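Local atomic coordinates of envelope polyprotein (Puumala orthohantavirus, PDB entry 5FXU), a protein that is the Gn glycoprotein of the hantaviral envelope, an antigenic surface protein that together with Gc probably mediates cell attachment and entry. Residues I99-D113 with Q122-C134. Residues are numbered along the deposited sequence; the frame is centred on the assembly and turned at random.
Sequences IETAARTRKTIACFD and QPTVFLIGPIQTC
Ile109 and Ile128 sit side by side as a hydrogen-bonded antiparallel pair, with Ile109 CB 4.2 Å from Ile128 CB, two beta-branched residues well suited to extended backbone. The CG1 branch of Ile128 lies anti to its carbonyl carbon (chi1 -59°), which carries Ile128 CD1 to within 4.1 Å of Ile99 CD1; these two side chains cross at about a right angle. On the same face the Phe126 ring receives Asp113 CB at its edge, and Cys111 brings SG near Phe126 CB, this sulfur being bonded to Cys92 in a disulfide. The carboxylate of Asp113 turns away to Thr310 and Thr344. Strands 107-116 and 120-130 form a beta hairpin of the Gn head, and paired backbone bonds join Ile109 to Ile128, Cys111 to Phe126 and Asp113 to Thr124. Ala110, Phe112, Val125 and Leu127 point to the other face, which packs on strands 139-144 and 147-155: Leu127 CD1 reaches Thr108 CG2 at 3.6 Å and small Ala110 CB at 3.9 Å, while Val125 CG2 meets Phe112 CB. Past the Ile109-Ile128 pair, the rigid ring of Pro130 lays CG against Arg106 CA, 3.7 Å off, and CD against Thr108 OG1. Beyond it the Gln132 amide covers one face of the Arg106 guanidinium, the planes 33° apart and Gln132 NE2 3.6 Å from Arg106 NH2. A water donates to Thr133 OG1, which itself donates to Pro130 O.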
loop_
_atom_site.group_PDB
_atom_site.type_symbol
_atom_site.label_atom_id
_atom_site.label_comp_id
_atom_site.label_asym_id
_atom_site.label_seq_id
_atom_site.Cartn_x
_atom_site.Cartn_y
_atom_site.Cartn_z
ATOM N N ILE A 99 -8.436 10.024 0.104
ATOM C CA ILE A 99 -9.225 8.806 0.044
ATOM C C ILE A 99 -10.471 8.939 0.942
ATOM O O ILE A 99 -11.571 8.550 0.543
ATOM C CB ILE A 99 -8.399 7.552 0.402
ATOM C CG1 ILE A 99 -7.397 7.271 -0.712
ATOM C CG2 ILE A 99 -9.302 6.338 0.587
ATOM C CD1 ILE A 99 -6.297 6.309 -0.342
ATOM N N GLU A 100 -10.290 9.476 2.144
ATOM C CA GLU A 100 -11.385 9.558 3.125
ATOM C C GLU A 100 -12.583 10.327 2.615
ATOM O O GLU A 100 -13.706 9.993 2.951
ATOM C CB GLU A 100 -10.909 10.174 4.445
ATOM C CG GLU A 100 -9.833 9.359 5.168
ATOM C CD GLU A 100 -8.417 9.862 4.903
ATOM O OE1 GLU A 100 -7.976 9.865 3.713
ATOM O OE2 GLU A 100 -7.741 10.248 5.882
ATOM N N THR A 101 -12.347 11.330 1.773
ATOM C CA THR A 101 -13.433 12.172 1.243
ATOM C C THR A 101 -13.702 11.980 -0.243
ATOM O O THR A 101 -14.471 12.752 -0.833
ATOM C CB THR A 101 -13.166 13.671 1.509
ATOM O OG1 THR A 101 -11.999 14.095 0.792
ATOM C CG2 THR A 101 -12.955 13.900 2.983
ATOM N N ALA A 102 -13.141 10.935 -0.840
ATOM C CA ALA A 102 -13.304 10.694 -2.277
ATOM C C ALA A 102 -14.759 10.426 -2.697
ATOM O O ALA A 102 -15.149 10.755 -3.819
ATOM C CB ALA A 102 -12.397 9.565 -2.744
ATOM N N ALA A 103 -15.541 9.802 -1.829
ATOM C CA ALA A 103 -16.950 9.540 -2.123
ATOM C C ALA A 103 -17.735 10.844 -2.251
ATOM O O ALA A 103 -18.605 10.932 -3.080
ATOM C CB ALA A 103 -17.573 8.651 -1.061
ATOM N N ARG A 104 -17.353 11.853 -1.475
ATOM C CA ARG A 104 -17.987 13.158 -1.468
ATOM C C ARG A 104 -17.452 14.066 -2.571
ATOM O O ARG A 104 -18.216 14.782 -3.213
ATOM C CB ARG A 104 -17.810 13.817 -0.081
ATOM C CG ARG A 104 -18.879 14.843 0.245
ATOM C CD ARG A 104 -18.812 15.401 1.672
ATOM N NE ARG A 104 -17.824 16.486 1.786
ATOM C CZ ARG A 104 -16.606 16.401 2.347
ATOM N NH1 ARG A 104 -16.159 15.275 2.905
ATOM N NH2 ARG A 104 -15.817 17.483 2.367
ATOM N N THR A 105 -16.143 14.060 -2.771
ATOM C CA THR A 105 -15.516 14.872 -3.815
ATOM C C THR A 105 -15.658 14.286 -5.215
ATOM O O THR A 105 -15.420 14.981 -6.197
ATOM C CB THR A 105 -13.998 15.060 -3.587
ATOM O OG1 THR A 105 -13.313 13.801 -3.721
ATOM C CG2 THR A 105 -13.714 15.687 -2.221
ATOM N N ARG A 106 -16.006 13.007 -5.303
ATOM C CA ARG A 106 -16.108 12.308 -6.566
ATOM C C ARG A 106 -14.780 12.212 -7.309
ATOM O O ARG A 106 -14.741 12.178 -8.532
ATOM C CB ARG A 106 -17.209 12.939 -7.426
ATOM C CG ARG A 106 -18.562 13.007 -6.719
ATOM C CD ARG A 106 -19.072 11.595 -6.403
ATOM N NE ARG A 106 -20.330 11.508 -5.664
ATOM C CZ ARG A 106 -21.501 12.059 -6.010
ATOM N NH1 ARG A 106 -21.660 12.816 -7.105
ATOM N NH2 ARG A 106 -22.544 11.867 -5.214
ATOM N N LYS A 107 -13.699 12.144 -6.547
ATOM C CA LYS A 107 -12.370 11.999 -7.112
ATOM C C LYS A 107 -11.952 10.542 -7.179
ATOM O O LYS A 107 -12.305 9.740 -6.318
ATOM C CB LYS A 107 -11.367 12.805 -6.300
ATOM C CG LYS A 107 -11.611 14.301 -6.416
ATOM C CD LYS A 107 -11.300 14.782 -7.830
ATOM C CE LYS A 107 -11.097 16.284 -7.901
ATOM N NZ LYS A 107 -10.303 16.643 -9.108
ATOM N N THR A 108 -11.215 10.223 -8.228
ATOM C CA THR A 108 -10.692 8.896 -8.463
ATOM C C THR A 108 -9.175 8.967 -8.218
ATOM O O THR A 108 -8.520 9.910 -8.652
ATOM C CB THR A 108 -11.016 8.460 -9.897
ATOM O OG1 THR A 108 -12.424 8.236 -10.001
ATOM C CG2 THR A 108 -10.289 7.161 -10.284
ATOM N N ILE A 109 -8.648 7.992 -7.491
ATOM C CA ILE A 109 -7.215 7.885 -7.216
ATOM C C ILE A 109 -6.693 6.743 -8.053
ATOM O O ILE A 109 -7.211 5.631 -7.987
ATOM C CB ILE A 109 -6.904 7.602 -5.729
ATOM C CG1 ILE A 109 -7.305 8.778 -4.850
ATOM C CG2 ILE A 109 -5.410 7.359 -5.510
ATOM C CD1 ILE A 109 -8.768 8.772 -4.433
ATOM N N ALA A 110 -5.683 7.037 -8.860
ATOM C CA ALA A 110 -4.987 6.031 -9.653
ATOM C C ALA A 110 -3.497 6.284 -9.471
ATOM O O ALA A 110 -3.027 7.371 -9.758
ATOM C CB ALA A 110 -5.375 6.108 -11.110
ATOM N N CYS A 111 -2.782 5.272 -8.990
ATOM C CA CYS A 111 -1.377 5.372 -8.648
ATOM C C CYS A 111 -0.768 3.967 -8.673
ATOM O O CYS A 111 -1.484 2.989 -8.866
ATOM C CB CYS A 111 -1.223 6.003 -7.271
ATOM S SG CYS A 111 -1.995 5.069 -5.912
ATOM N N PHE A 112 0.558 3.853 -8.576
ATOM C CA PHE A 112 1.203 2.518 -8.577
ATOM C C PHE A 112 2.232 2.408 -7.477
ATOM O O PHE A 112 2.702 3.410 -6.975
ATOM C CB PHE A 112 1.763 2.160 -9.958
ATOM C CG PHE A 112 2.735 3.153 -10.481
ATOM C CD1 PHE A 112 2.310 4.301 -11.161
ATOM C CD2 PHE A 112 4.093 2.960 -10.272
ATOM C CE1 PHE A 112 3.231 5.225 -11.621
ATOM C CE2 PHE A 112 5.016 3.875 -10.730
ATOM C CZ PHE A 112 4.589 5.013 -11.398
ATOM N N ASP A 113 2.488 1.182 -7.041
ATOM C CA ASP A 113 3.631 0.867 -6.189
ATOM C C ASP A 113 4.606 0.030 -7.039
ATOM O O ASP A 113 4.225 -0.441 -8.115
ATOM C CB ASP A 113 3.175 0.119 -4.903
ATOM C CG ASP A 113 4.197 0.247 -3.729
ATOM O OD1 ASP A 113 5.352 0.689 -4.013
ATOM O OD2 ASP A 113 3.849 -0.095 -2.530
ATOM N N GLN A 122 8.198 -4.508 -11.256
ATOM C CA GLN A 122 6.801 -4.757 -11.585
ATOM C C GLN A 122 5.950 -3.690 -10.905
ATOM O O GLN A 122 5.807 -3.702 -9.684
ATOM C CB GLN A 122 6.420 -6.159 -11.131
ATOM C CG GLN A 122 7.157 -7.243 -11.903
ATOM C CD GLN A 122 6.640 -8.637 -11.613
ATOM O OE1 GLN A 122 7.360 -9.470 -11.093
ATOM N NE2 GLN A 122 5.392 -8.908 -11.984
ATOM N N PRO A 123 5.387 -2.751 -11.677
ATOM C CA PRO A 123 4.425 -1.846 -11.069
ATOM C C PRO A 123 3.105 -2.555 -10.726
ATOM O O PRO A 123 2.680 -3.443 -11.455
ATOM C CB PRO A 123 4.160 -0.793 -12.160
ATOM C CG PRO A 123 5.150 -1.046 -13.245
ATOM C CD PRO A 123 5.511 -2.503 -13.120
ATOM N N THR A 124 2.508 -2.188 -9.593
ATOM C CA THR A 124 1.203 -2.652 -9.225
ATOM C C THR A 124 0.364 -1.386 -9.276
ATOM O O THR A 124 0.634 -0.417 -8.572
ATOM C CB THR A 124 1.158 -3.289 -7.808
ATOM O OG1 THR A 124 1.836 -4.556 -7.804
ATOM C CG2 THR A 124 -0.268 -3.559 -7.379
ATOM N N VAL A 125 -0.642 -1.392 -10.137
ATOM C CA VAL A 125 -1.528 -0.235 -10.309
ATOM C C VAL A 125 -2.749 -0.392 -9.416
ATOM O O VAL A 125 -3.387 -1.425 -9.442
ATOM C CB VAL A 125 -1.954 -0.097 -11.774
ATOM C CG1 VAL A 125 -2.996 0.991 -11.931
ATOM C CG2 VAL A 125 -0.741 0.208 -12.624
ATOM N N PHE A 126 -3.050 0.646 -8.655
ATOM C CA PHE A 126 -4.221 0.693 -7.786
ATOM C C PHE A 126 -5.185 1.736 -8.326
ATOM O O PHE A 126 -4.771 2.856 -8.644
ATOM C CB PHE A 126 -3.815 1.098 -6.373
ATOM C CG PHE A 126 -3.005 0.053 -5.662
ATOM C CD1 PHE A 126 -1.599 0.036 -5.766
ATOM C CD2 PHE A 126 -3.620 -0.926 -4.893
ATOM C CE1 PHE A 126 -0.836 -0.943 -5.120
ATOM C CE2 PHE A 126 -2.860 -1.915 -4.260
ATOM C CZ PHE A 126 -1.463 -1.921 -4.379
ATOM N N LEU A 127 -6.471 1.384 -8.397
ATOM C CA LEU A 127 -7.526 2.323 -8.798
ATOM C C LEU A 127 -8.587 2.328 -7.747
ATOM O O LEU A 127 -9.137 1.282 -7.410
ATOM C CB LEU A 127 -8.101 1.869 -10.113
ATOM C CG LEU A 127 -9.224 2.699 -10.702
ATOM C CD1 LEU A 127 -8.713 4.063 -11.110
ATOM C CD2 LEU A 127 -9.796 1.981 -11.913
ATOM N N ILE A 128 -8.851 3.509 -7.201
ATOM C CA ILE A 128 -9.847 3.707 -6.139
ATOM C C ILE A 128 -10.762 4.828 -6.566
ATOM O O ILE A 128 -10.304 5.858 -7.035
ATOM C CB ILE A 128 -9.177 4.161 -4.850
ATOM C CG1 ILE A 128 -8.161 3.110 -4.394
ATOM C CG2 ILE A 128 -10.196 4.373 -3.734
ATOM C CD1 ILE A 128 -7.202 3.623 -3.338
ATOM N N GLY A 129 -12.058 4.658 -6.379
ATOM C CA GLY A 129 -12.967 5.715 -6.740
ATOM C C GLY A 129 -14.403 5.543 -6.324
ATOM O O GLY A 129 -14.773 4.563 -5.699
ATOM N N PRO A 130 -15.236 6.517 -6.670
ATOM C CA PRO A 130 -16.630 6.458 -6.180
ATOM C C PRO A 130 -17.421 5.339 -6.828
ATOM O O PRO A 130 -17.183 4.965 -7.994
ATOM C CB PRO A 130 -17.202 7.831 -6.520
ATOM C CG PRO A 130 -16.092 8.606 -7.138
ATOM C CD PRO A 130 -14.996 7.675 -7.545
ATOM N N ILE A 131 -18.363 4.806 -6.069
ATOM C CA ILE A 131 -19.199 3.715 -6.556
ATOM C C ILE A 131 -20.047 4.140 -7.777
ATOM O O ILE A 131 -20.385 3.289 -8.577
ATOM C CB ILE A 131 -20.025 3.100 -5.403
ATOM C CG1 ILE A 131 -19.058 2.455 -4.394
ATOM C CG2 ILE A 131 -20.976 2.019 -5.908
ATOM C CD1 ILE A 131 -19.646 2.055 -3.053
ATOM N N GLN A 132 -20.304 5.446 -7.951
ATOM C CA GLN A 132 -21.025 5.993 -9.127
ATOM C C GLN A 132 -20.348 5.665 -10.458
ATOM O O GLN A 132 -21.014 5.617 -11.497
ATOM C CB GLN A 132 -21.181 7.524 -9.045
ATOM C CG GLN A 132 -22.223 8.032 -8.050
ATOM C CD GLN A 132 -21.776 7.972 -6.568
ATOM O OE1 GLN A 132 -20.606 7.623 -6.226
ATOM N NE2 GLN A 132 -22.720 8.255 -5.682
ATOM N N THR A 133 -19.036 5.451 -10.434
ATOM C CA THR A 133 -18.291 5.036 -11.620
ATOM C C THR A 133 -18.869 3.774 -12.266
ATOM O O THR A 133 -18.867 3.656 -13.486
ATOM C CB THR A 133 -16.807 4.782 -11.295
ATOM O OG1 THR A 133 -16.321 5.845 -10.496
ATOM C CG2 THR A 133 -15.972 4.756 -12.564
ATOM N N CYS A 134 -19.366 2.861 -11.439
ATOM C CA CYS A 134 -20.096 1.676 -11.878
ATOM C C CYS A 134 -21.367 1.938 -12.718
ATOM O O CYS A 134 -21.776 1.085 -13.504
ATOM C CB CYS A 134 -20.465 0.827 -10.651
ATOM S SG CYS A 134 -19.037 -0.041 -9.904
HETATM O O HOH W 1 -13.462 5.926 -10.087
HETATM O O HOH W 2 4.430 -3.636 -7.287
#